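Local coordinates for protein AxyAgu115A (Amphibacillus xylanus NBRC 15112, PDB 6NPS) that probably removes glucuronic acid side groups from arabinoglucuronoxylan, as a family GH115 alpha-glucuronidase, at residues A[429-440]-A[471-482]; A[720-728]-A[741-751]. The protein carries 3 engineered substitutions. All blocks are in the same frame, centred on the assembly; numbering follows the deposited sequence. Where two conformers were deposited one is given.

Contact 1 of 2, residues A[429-440]-A[471-482]; sequences PKIWEQMTMAYD and FDKWGTNAINKT
Tyr439 and Phe471 lie face to face, their ring centroids 3.7 Å apart and their planes only 12° from parallel. The two side chains run antiparallel, with Tyr439 CG above the centre of the Phe471 ring and Tyr439 CD1 3.3 Å from Phe471 CE2. Gly475 CA sits over the centre of the other face, so the phenyl group is sandwiched between Tyr439 and Gly475 of its own segment. Thr436 lays its CG2 between a face of the Trp432 indole and Phe471 CZ, 3.8 Å from the latter, while its OG1 turns back onto Trp432 O. Trp432 carries the middle of the contact. With CG anti to the backbone N (chi1 177°), its indole reaches the end of helix 471-474 and offers NE1-H at the ring edge to two carbonyls. Both bonds are weak: NE1 lies 3.1 Å from Gly475 O and 3.0 Å from Trp474 O, and the N-H points squarely at neither. Farther along the indole, CH2 packs on Ile479 CG1, and Thr482 CG2 sits against CB. Asp440 OD1 accepts a short 2.6 Å bond from Thr476 OG1 on its syn side; OD2 goes to Thr835. In the barrel, helix 458-469 packs Phe463 on Trp432 and Thr482, and strand 446-450 of the eight-stranded parallel sheet supplies Trp447 to the stacked rings. Strand 814-821, from the C-terminal beta region, lays Leu820 on Trp432 and Ile479, where barrel and beta region meet.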
loop_
_atom_site.group_PDB
_atom_site.type_symbol
_atom_site.label_atom_id
_atom_site.label_comp_id
_atom_site.label_asym_id
_atom_site.label_seq_id
_atom_site.Cartn_x
_atom_site.Cartn_y
_atom_site.Cartn_z
ATOM N N PRO A 429 1.352 -33.721 -14.457
ATOM C CA PRO A 429 -0.094 -34.015 -14.495
ATOM C C PRO A 429 -0.880 -33.118 -15.405
ATOM O O PRO A 429 -1.826 -33.573 -16.064
ATOM C CB PRO A 429 -0.524 -33.820 -13.020
ATOM C CG PRO A 429 0.709 -34.239 -12.255
ATOM C CD PRO A 429 1.864 -33.682 -13.062
ATOM N N LYS A 430 -0.534 -31.828 -15.435
ATOM C CA LYS A 430 -1.197 -30.895 -16.325
ATOM C C LYS A 430 -0.863 -31.191 -17.787
ATOM O O LYS A 430 -1.751 -31.191 -18.658
ATOM C CB LYS A 430 -0.773 -29.477 -15.958
ATOM C CG LYS A 430 -1.205 -28.381 -16.942
ATOM C CD LYS A 430 -2.638 -27.996 -16.761
ATOM C CE LYS A 430 -2.995 -26.774 -17.646
ATOM N NZ LYS A 430 -2.762 -25.456 -16.989
ATOM N N ILE A 431 0.414 -31.430 -18.074
ATOM C CA ILE A 431 0.811 -31.777 -19.447
ATOM C C ILE A 431 0.082 -33.021 -19.908
ATOM O O ILE A 431 -0.386 -33.094 -21.057
ATOM C CB ILE A 431 2.337 -31.966 -19.558
ATOM C CG1 ILE A 431 3.058 -30.677 -19.187
ATOM C CG2 ILE A 431 2.746 -32.341 -20.990
ATOM C CD1 ILE A 431 4.568 -30.906 -18.945
ATOM N N TRP A 432 0.026 -34.055 -19.039
ATOM C CA TRP A 432 -0.668 -35.284 -19.407
ATOM C C TRP A 432 -2.133 -34.998 -19.711
ATOM O O TRP A 432 -2.668 -35.454 -20.728
ATOM C CB TRP A 432 -0.529 -36.340 -18.298
ATOM C CG TRP A 432 -1.279 -37.598 -18.575
ATOM C CD1 TRP A 432 -0.779 -38.726 -19.157
ATOM C CD2 TRP A 432 -2.664 -37.858 -18.319
ATOM N NE1 TRP A 432 -1.754 -39.667 -19.272
ATOM C CE2 TRP A 432 -2.922 -39.171 -18.750
ATOM C CE3 TRP A 432 -3.705 -37.118 -17.751
ATOM C CZ2 TRP A 432 -4.184 -39.757 -18.654
ATOM C CZ3 TRP A 432 -4.963 -37.708 -17.655
ATOM C CH2 TRP A 432 -5.184 -39.011 -18.090
ATOM N N GLU A 433 -2.798 -34.219 -18.846
ATOM C CA GLU A 433 -4.226 -33.980 -19.029
ATOM C C GLU A 433 -4.497 -33.221 -20.328
ATOM O O GLU A 433 -5.450 -33.519 -21.049
ATOM C CB GLU A 433 -4.782 -33.206 -17.830
ATOM C CG GLU A 433 -6.292 -33.012 -17.851
ATOM C CD GLU A 433 -6.679 -31.597 -18.291
ATOM O OE1 GLU A 433 -5.813 -30.691 -18.199
ATOM O OE2 GLU A 433 -7.840 -31.390 -18.716
ATOM N N GLN A 434 -3.717 -32.195 -20.600
ATOM C CA GLN A 434 -3.966 -31.407 -21.806
ATOM C C GLN A 434 -3.591 -32.194 -23.063
ATOM O O GLN A 434 -4.355 -32.237 -24.041
ATOM C CB GLN A 434 -3.180 -30.094 -21.731
ATOM C CG GLN A 434 -3.623 -29.155 -20.627
ATOM C CD GLN A 434 -5.013 -28.617 -20.882
ATOM O OE1 GLN A 434 -5.255 -27.946 -21.865
ATOM N NE2 GLN A 434 -5.944 -28.928 -19.987
ATOM N N MET A 435 -2.386 -32.776 -23.091
ATOM C CA MET A 435 -1.958 -33.429 -24.331
ATOM C C MET A 435 -2.705 -34.727 -24.587
ATOM O O MET A 435 -2.937 -35.059 -25.750
ATOM C CB MET A 435 -0.444 -33.683 -24.329
ATOM C CG MET A 435 0.422 -32.392 -24.493
ATOM S SD MET A 435 -0.121 -31.222 -25.754
ATOM C CE MET A 435 0.159 -32.194 -27.294
ATOM N N THR A 436 -3.157 -35.464 -23.542
ATOM C CA THR A 436 -4.006 -36.608 -23.867
ATOM C C THR A 436 -5.369 -36.172 -24.368
ATOM O O THR A 436 -5.964 -36.866 -25.197
ATOM C CB THR A 436 -4.190 -37.568 -22.680
ATOM O OG1 THR A 436 -4.779 -36.871 -21.561
ATOM C CG2 THR A 436 -2.839 -38.156 -22.285
ATOM N N MET A 437 -5.894 -35.051 -23.871
ATOM C CA MET A 437 -7.149 -34.559 -24.422
ATOM C C MET A 437 -7.007 -34.196 -25.904
ATOM O O MET A 437 -7.915 -34.457 -26.711
ATOM C CB MET A 437 -7.614 -33.354 -23.628
ATOM C CG MET A 437 -9.010 -32.958 -23.966
ATOM S SD MET A 437 -9.533 -31.657 -22.863
ATOM C CE MET A 437 -11.205 -31.388 -23.406
ATOM N N ALA A 438 -5.887 -33.583 -26.281
ATOM C CA ALA A 438 -5.666 -33.248 -27.692
ATOM C C ALA A 438 -5.637 -34.507 -28.552
ATOM O O ALA A 438 -6.256 -34.559 -29.628
ATOM C CB ALA A 438 -4.362 -32.480 -27.829
ATOM N N TYR A 439 -4.989 -35.570 -28.057
ATOM C CA TYR A 439 -5.005 -36.841 -28.780
ATOM C C TYR A 439 -6.411 -37.419 -28.864
ATOM O O TYR A 439 -6.822 -37.931 -29.909
ATOM C CB TYR A 439 -4.061 -37.824 -28.089
ATOM C CG TYR A 439 -3.755 -39.065 -28.877
ATOM C CD1 TYR A 439 -4.628 -40.146 -28.872
ATOM C CD2 TYR A 439 -2.583 -39.165 -29.621
ATOM C CE1 TYR A 439 -4.335 -41.321 -29.594
ATOM C CE2 TYR A 439 -2.290 -40.310 -30.331
ATOM C CZ TYR A 439 -3.171 -41.382 -30.315
ATOM O OH TYR A 439 -2.871 -42.522 -31.015
ATOM N N ASP A 440 -7.151 -37.373 -27.755
ATOM C CA ASP A 440 -8.527 -37.861 -27.730
ATOM C C ASP A 440 -9.412 -37.129 -28.733
ATOM O O ASP A 440 -10.376 -37.701 -29.250
ATOM C CB ASP A 440 -9.118 -37.704 -26.324
ATOM C CG ASP A 440 -8.403 -38.589 -25.244
ATOM O OD1 ASP A 440 -7.693 -39.573 -25.606
ATOM O OD2 ASP A 440 -8.573 -38.283 -24.014
ATOM N N PHE A 471 1.882 -43.544 -27.118
ATOM C CA PHE A 471 0.713 -43.040 -26.410
ATOM C C PHE A 471 -0.004 -44.164 -25.663
ATOM O O PHE A 471 -0.657 -43.924 -24.643
ATOM C CB PHE A 471 -0.214 -42.343 -27.411
ATOM C CG PHE A 471 -1.259 -41.521 -26.774
ATOM C CD1 PHE A 471 -0.969 -40.226 -26.355
ATOM C CD2 PHE A 471 -2.532 -42.048 -26.556
ATOM C CE1 PHE A 471 -1.942 -39.448 -25.742
ATOM C CE2 PHE A 471 -3.525 -41.287 -25.938
ATOM C CZ PHE A 471 -3.237 -40.006 -25.529
ATOM N N ASP A 472 0.110 -45.398 -26.140
ATOM C CA ASP A 472 -0.558 -46.489 -25.439
ATOM C C ASP A 472 0.074 -46.747 -24.078
ATOM O O ASP A 472 -0.639 -47.099 -23.126
ATOM C CB ASP A 472 -0.555 -47.741 -26.298
ATOM C CG ASP A 472 -1.349 -47.542 -27.591
ATOM O OD1 ASP A 472 -2.319 -46.745 -27.580
ATOM O OD2 ASP A 472 -0.993 -48.160 -28.619
ATOM N N LYS A 473 1.390 -46.529 -23.942
ATOM C CA LYS A 473 2.020 -46.695 -22.634
ATOM C C LYS A 473 1.720 -45.527 -21.692
ATOM O O LYS A 473 1.513 -45.741 -20.482
ATOM C CB LYS A 473 3.532 -46.858 -22.791
ATOM C CG LYS A 473 4.194 -47.347 -21.505
ATOM C CD LYS A 473 5.712 -47.180 -21.514
ATOM C CE LYS A 473 6.328 -47.746 -22.787
ATOM N NZ LYS A 473 7.782 -47.399 -22.915
ATOM N N TRP A 474 1.787 -44.272 -22.182
ATOM C CA TRP A 474 1.767 -43.143 -21.260
ATOM C C TRP A 474 0.525 -42.277 -21.382
ATOM O O TRP A 474 0.356 -41.361 -20.571
ATOM C CB TRP A 474 3.014 -42.268 -21.430
ATOM C CG TRP A 474 4.292 -42.999 -21.086
ATOM C CD1 TRP A 474 5.274 -43.373 -21.941
ATOM C CD2 TRP A 474 4.697 -43.429 -19.790
ATOM N NE1 TRP A 474 6.276 -44.012 -21.256
ATOM C CE2 TRP A 474 5.937 -44.078 -19.935
ATOM C CE3 TRP A 474 4.115 -43.358 -18.521
ATOM C CZ2 TRP A 474 6.625 -44.654 -18.854
ATOM C CZ3 TRP A 474 4.802 -43.922 -17.429
ATOM C CH2 TRP A 474 6.039 -44.561 -17.610
ATOM N N GLY A 475 -0.359 -42.556 -22.339
ATOM C CA GLY A 475 -1.471 -41.661 -22.567
ATOM C C GLY A 475 -2.771 -41.901 -21.825
ATOM O O GLY A 475 -2.801 -42.229 -20.621
ATOM N N THR A 476 -3.875 -41.713 -22.558
ATOM C CA THR A 476 -5.190 -41.716 -21.918
ATOM C C THR A 476 -5.437 -42.984 -21.108
ATOM O O THR A 476 -6.033 -42.912 -20.032
ATOM C CB THR A 476 -6.311 -41.534 -22.954
ATOM O OG1 THR A 476 -5.934 -40.536 -23.895
ATOM C CG2 THR A 476 -7.644 -41.150 -22.269
ATOM N N ASN A 477 -4.988 -44.144 -21.585
ATOM C CA ASN A 477 -5.247 -45.384 -20.844
ATOM C C ASN A 477 -4.362 -45.522 -19.613
ATOM O O ASN A 477 -4.569 -46.445 -18.820
ATOM C CB ASN A 477 -5.061 -46.614 -21.754
ATOM C CG ASN A 477 -5.735 -47.894 -21.199
ATOM O OD1 ASN A 477 -6.751 -47.839 -20.492
ATOM N ND2 ASN A 477 -5.163 -49.050 -21.538
ATOM N N ALA A 478 -3.395 -44.630 -19.424
ATOM C CA ALA A 478 -2.495 -44.698 -18.290
ATOM C C ALA A 478 -2.733 -43.512 -17.364
ATOM O O ALA A 478 -1.851 -42.669 -17.184
ATOM C CB ALA A 478 -1.045 -44.713 -18.776
ATOM N N ILE A 479 -3.931 -43.407 -16.809
ATOM C CA ILE A 479 -4.216 -42.307 -15.891
ATOM C C ILE A 479 -3.369 -42.439 -14.619
ATOM O O ILE A 479 -3.055 -43.542 -14.159
ATOM C CB ILE A 479 -5.725 -42.283 -15.571
ATOM C CG1 ILE A 479 -6.081 -41.019 -14.776
ATOM C CG2 ILE A 479 -6.104 -43.518 -14.813
ATOM C CD1 ILE A 479 -7.533 -40.644 -14.932
ATOM N N ASN A 480 -2.994 -41.305 -14.040
ATOM C CA ASN A 480 -2.229 -41.270 -12.794
ATOM C C ASN A 480 -0.930 -42.084 -12.885
ATOM O O ASN A 480 -0.541 -42.793 -11.948
ATOM C CB ASN A 480 -3.103 -41.735 -11.626
ATOM C CG ASN A 480 -4.258 -40.762 -11.353
ATOM O OD1 ASN A 480 -4.060 -39.532 -11.390
ATOM N ND2 ASN A 480 -5.467 -41.288 -11.159
ATOM N N LYS A 481 -0.225 -41.974 -14.012
ATOM C CA LYS A 481 1.073 -42.636 -14.125
ATOM C C LYS A 481 2.240 -41.658 -14.302
ATOM O O LYS A 481 3.365 -42.105 -14.570
ATOM C CB LYS A 481 1.054 -43.651 -15.282
ATOM C CG LYS A 481 0.095 -44.821 -15.010
ATOM C CD LYS A 481 0.848 -46.136 -14.787
ATOM C CE LYS A 481 -0.005 -47.181 -14.039
ATOM N NZ LYS A 481 0.252 -47.303 -12.565
ATOM N N THR A 482 2.016 -40.341 -14.160
ATOM C CA THR A 482 3.137 -39.416 -14.319
ATOM C C THR A 482 4.091 -39.507 -13.131
ATOM O O THR A 482 5.282 -39.230 -13.286
ATOM C CB THR A 482 2.661 -37.958 -14.552
ATOM O OG1 THR A 482 1.875 -37.508 -13.455
ATOM C CG2 THR A 482 1.804 -37.836 -15.849
#

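Contact 2 of 2, residues A[720-728]-A[741-751]; sequences QDWLSCSAA and TIHVFVDRDGL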
loop_
_atom_site.group_PDB
_atom_site.type_symbol
_atom_site.label_atom_id
_atom_site.label_comp_id
_atom_site.label_asym_id
_atom_site.label_seq_id
_atom_site.Cartn_x
_atom_site.Cartn_y
_atom_site.Cartn_z
ATOM N N GLN A 720 -12.588 -21.811 32.316
ATOM C CA GLN A 720 -13.185 -23.146 32.292
ATOM C C GLN A 720 -12.101 -24.180 32.570
ATOM O O GLN A 720 -10.989 -24.076 32.040
ATOM C CB GLN A 720 -13.819 -23.464 30.916
ATOM C CG GLN A 720 -14.817 -22.428 30.369
ATOM C CD GLN A 720 -16.203 -22.616 30.950
ATOM O OE1 GLN A 720 -16.341 -23.114 32.056
ATOM N NE2 GLN A 720 -17.233 -22.207 30.213
ATOM N N ASP A 721 -12.455 -25.233 33.327
ATOM C CA ASP A 721 -11.502 -26.290 33.646
ATOM C C ASP A 721 -11.103 -27.115 32.429
ATOM O O ASP A 721 -9.964 -27.590 32.366
ATOM C CB ASP A 721 -12.085 -27.191 34.735
ATOM C CG ASP A 721 -12.447 -26.408 35.989
ATOM O OD1 ASP A 721 -13.586 -26.548 36.489
ATOM O OD2 ASP A 721 -11.594 -25.618 36.453
ATOM N N TRP A 722 -11.992 -27.285 31.444
ATOM C CA TRP A 722 -11.616 -28.018 30.224
ATOM C C TRP A 722 -10.716 -27.245 29.247
ATOM O O TRP A 722 -10.288 -27.835 28.230
ATOM C CB TRP A 722 -12.867 -28.462 29.459
ATOM C CG TRP A 722 -13.865 -27.380 29.232
ATOM C CD1 TRP A 722 -14.895 -27.030 30.067
ATOM C CD2 TRP A 722 -13.953 -26.503 28.099
ATOM N NE1 TRP A 722 -15.613 -25.985 29.512
ATOM C CE2 TRP A 722 -15.057 -25.655 28.307
ATOM C CE3 TRP A 722 -13.213 -26.361 26.916
ATOM C CZ2 TRP A 722 -15.429 -24.659 27.382
ATOM C CZ3 TRP A 722 -13.589 -25.381 26.003
ATOM C CH2 TRP A 722 -14.690 -24.547 26.247
ATOM N N LEU A 723 -10.434 -25.962 29.490
ATOM C CA LEU A 723 -9.725 -25.111 28.528
ATOM C C LEU A 723 -8.419 -24.640 29.154
ATOM O O LEU A 723 -8.425 -24.065 30.248
ATOM C CB LEU A 723 -10.584 -23.906 28.122
ATOM C CG LEU A 723 -10.000 -22.810 27.199
ATOM C CD1 LEU A 723 -9.695 -23.369 25.838
ATOM C CD2 LEU A 723 -11.003 -21.632 27.084
ATOM N N SER A 724 -7.300 -24.911 28.501
ATOM C CA SER A 724 -6.035 -24.511 29.102
ATOM C C SER A 724 -5.066 -24.097 28.007
ATOM O O SER A 724 -5.307 -24.323 26.816
ATOM C CB SER A 724 -5.458 -25.641 29.961
ATOM O OG SER A 724 -5.082 -26.705 29.113
ATOM N N CYS A 725 -3.952 -23.487 28.421
ATOM C CA CYS A 725 -2.919 -23.030 27.499
ATOM C C CYS A 725 -1.546 -23.516 27.928
ATOM O O CYS A 725 -1.336 -23.917 29.072
ATOM C CB CYS A 725 -2.891 -21.504 27.358
ATOM S SG CYS A 725 -4.457 -20.700 27.121
ATOM N N SER A 726 -0.592 -23.411 26.994
ATOM C CA SER A 726 0.768 -23.869 27.255
ATOM C C SER A 726 1.517 -22.987 28.245
ATOM O O SER A 726 2.594 -23.386 28.701
ATOM C CB SER A 726 1.567 -23.988 25.940
ATOM O OG SER A 726 1.449 -22.855 25.070
ATOM N N ALA A 727 0.971 -21.833 28.628
ATOM C CA ALA A 727 1.704 -20.913 29.477
ATOM C C ALA A 727 0.704 -20.185 30.349
ATOM O O ALA A 727 -0.462 -20.035 29.978
ATOM C CB ALA A 727 2.534 -19.909 28.651
ATOM N N ALA A 728 1.165 -19.754 31.525
ATOM C CA ALA A 728 0.410 -18.859 32.392
ATOM C C ALA A 728 1.038 -17.481 32.503
ATOM O O ALA A 728 0.316 -16.497 32.634
ATOM C CB ALA A 728 0.283 -19.447 33.809
ATOM N N THR A 741 4.441 -18.127 20.987
ATOM C CA THR A 741 3.246 -18.810 20.507
ATOM C C THR A 741 2.622 -19.602 21.651
ATOM O O THR A 741 3.304 -20.405 22.293
ATOM C CB THR A 741 3.598 -19.728 19.342
ATOM O OG1 THR A 741 4.024 -18.935 18.228
ATOM C CG2 THR A 741 2.392 -20.589 18.948
ATOM N N ILE A 742 1.348 -19.351 21.939
ATOM C CA ILE A 742 0.659 -20.022 23.036
ATOM C C ILE A 742 -0.233 -21.088 22.421
ATOM O O ILE A 742 -1.052 -20.786 21.539
ATOM C CB ILE A 742 -0.164 -19.034 23.888
ATOM C CG1 ILE A 742 0.668 -17.785 24.284
ATOM C CG2 ILE A 742 -0.811 -19.763 25.120
ATOM C CD1 ILE A 742 1.907 -18.046 25.117
ATOM N N HIS A 743 -0.060 -22.338 22.851
ATOM C CA HIS A 743 -0.939 -23.405 22.400
ATOM C C HIS A 743 -2.146 -23.522 23.309
ATOM O O HIS A 743 -2.041 -23.418 24.537
ATOM C CB HIS A 743 -0.172 -24.726 22.321
ATOM C CG HIS A 743 1.089 -24.582 21.542
ATOM N ND1 HIS A 743 1.111 -24.587 20.165
ATOM C CD2 HIS A 743 2.353 -24.311 21.941
ATOM C CE1 HIS A 743 2.344 -24.371 19.749
ATOM N NE2 HIS A 743 3.119 -24.215 20.808
ATOM N N VAL A 744 -3.299 -23.764 22.696
ATOM C CA VAL A 744 -4.565 -23.872 23.407
ATOM C C VAL A 744 -5.014 -25.330 23.362
ATOM O O VAL A 744 -4.944 -25.965 22.307
ATOM C CB VAL A 744 -5.637 -22.964 22.780
ATOM C CG1 VAL A 744 -6.913 -23.037 23.591
ATOM C CG2 VAL A 744 -5.147 -21.509 22.743
ATOM N N PHE A 745 -5.527 -25.835 24.485
ATOM C CA PHE A 745 -5.923 -27.243 24.634
ATOM C C PHE A 745 -7.356 -27.318 25.132
ATOM O O PHE A 745 -7.713 -26.647 26.109
ATOM C CB PHE A 745 -5.018 -28.011 25.612
ATOM C CG PHE A 745 -3.562 -27.834 25.336
ATOM C CD1 PHE A 745 -3.002 -28.349 24.176
ATOM C CD2 PHE A 745 -2.749 -27.124 26.217
ATOM C CE1 PHE A 745 -1.656 -28.179 23.899
ATOM C CE2 PHE A 745 -1.391 -26.955 25.940
ATOM C CZ PHE A 745 -0.854 -27.476 24.775
ATOM N N VAL A 746 -8.164 -28.156 24.479
ATOM C CA VAL A 746 -9.533 -28.425 24.905
ATOM C C VAL A 746 -9.630 -29.884 25.338
ATOM O O VAL A 746 -9.326 -30.793 24.557
ATOM C CB VAL A 746 -10.531 -28.117 23.778
ATOM C CG1 VAL A 746 -11.914 -28.647 24.127
ATOM C CG2 VAL A 746 -10.597 -26.607 23.548
ATOM N N ASP A 747 -10.068 -30.111 26.569
ATOM C CA ASP A 747 -10.322 -31.474 27.023
ATOM C C ASP A 747 -11.719 -31.867 26.575
ATOM O O ASP A 747 -12.711 -31.460 27.175
ATOM C CB ASP A 747 -10.183 -31.575 28.533
ATOM C CG ASP A 747 -10.302 -33.015 29.025
ATOM O OD1 ASP A 747 -10.336 -33.948 28.176
ATOM O OD2 ASP A 747 -10.342 -33.199 30.261
ATOM N N ARG A 748 -11.800 -32.673 25.520
ATOM C CA ARG A 748 -13.073 -33.098 24.954
ATOM C C ARG A 748 -13.730 -34.219 25.743
ATOM O O ARG A 748 -14.894 -34.540 25.479
ATOM C CB ARG A 748 -12.860 -33.514 23.487
ATOM C CG ARG A 748 -12.403 -32.320 22.627
ATOM C CD ARG A 748 -12.376 -32.691 21.141
ATOM N NE ARG A 748 -12.120 -31.550 20.257
ATOM C CZ ARG A 748 -13.056 -30.770 19.725
ATOM N NH1 ARG A 748 -14.337 -30.964 20.018
ATOM N NH2 ARG A 748 -12.702 -29.771 18.915
ATOM N N ASP A 749 -13.038 -34.789 26.722
ATOM C CA ASP A 749 -13.571 -35.917 27.488
ATOM C C ASP A 749 -14.740 -35.458 28.358
ATOM O O ASP A 749 -14.543 -34.782 29.374
ATOM C CB ASP A 749 -12.457 -36.532 28.331
ATOM C CG ASP A 749 -12.865 -37.880 28.996
ATOM O OD1 ASP A 749 -13.707 -38.630 28.443
ATOM O OD2 ASP A 749 -12.336 -38.179 30.093
ATOM N N GLY A 750 -15.965 -35.862 28.003
ATOM C CA GLY A 750 -17.127 -35.479 28.806
ATOM C C GLY A 750 -17.655 -34.083 28.510
ATOM O O GLY A 750 -18.555 -33.610 29.208
ATOM N N LEU A 751 -17.131 -33.433 27.488
ATOM C CA LEU A 751 -17.572 -32.099 27.092
ATOM C C LEU A 751 -18.858 -32.176 26.267
ATOM O O LEU A 751 -18.967 -32.987 25.332
ATOM C CB LEU A 751 -16.468 -31.441 26.281
ATOM C CG LEU A 751 -16.478 -29.958 25.917
ATOM C CD1 LEU A 751 -16.367 -29.168 27.199
ATOM C CD2 LEU A 751 -15.304 -29.683 25.024
HETATM O O HOH W 1 -7.596 -28.323 28.492
HETATM O O HOH W 2 3.867 -21.716 24.850
#
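An antiparallel strand pair forms one margin of a five-stranded sheet, with 723-725 outermost in this chain and 739-746 next to it. Ser724 and Phe745 are the hydrogen-bonded pair, Ser724 N giving to Phe745 O (3.0 Å) and Phe745 N to Ser724 O (2.8 Å). Asp747 N to Trp722 O continues the ladder at one end. At the other, Ser726 N bonds His743 O, but His743 N gives to Ser726 OG (2.7 Å), which chi1 of 47° swings between its own backbone N and carbonyl carbon. Leu723, Cys725, Val744 and Val746 face a second sheet, as in a beta sandwich, meeting Ile759 and Val774; Leu723 CD1 touches Val744 CG1 at 3.6 Å. Trp722 lies beside Val746, Trp722 CE3 3.8 Å from Val746 CG1, while Leu751 CD1 makes a CH-pi contact 3.6 Å from the centroid of the five-membered ring of Trp722, 9° off the normal. Ser724 OG meets the Phe745 ring at its edge. The pair is thus two-sided: apolar groups pack inward, while on the solvent-facing Ser724 and Phe745 side a water, also bound to Ser724 OG, tops up two carbonyls already used, Trp722 O and Phe745 O. At the strand end Ser726 OG replaces a backbone acceptor for His743 N, and a second water joins it to Thr741 O.

Contact 1 sits in the GH115 TIM-barrel region, about 13 Å from the centre of the chain to its own centre; contact 2 belongs to a distant beta domain, about 46 Å out. They share no element, and their nearest atoms are about 33 Å apart. Contact 1 joins a helix to a short helix and the loop after it, chiefly through mostly buried side chains, and the hydrogen bonds across it are all donated by side chains. In contact 2 the backbone ladder does the joining, with one buried face and one largely exposed face where water takes part. Each uses a tryptophan differently: Trp432 donates from its edge, whereas Trp722 offers a face to a leucine methyl.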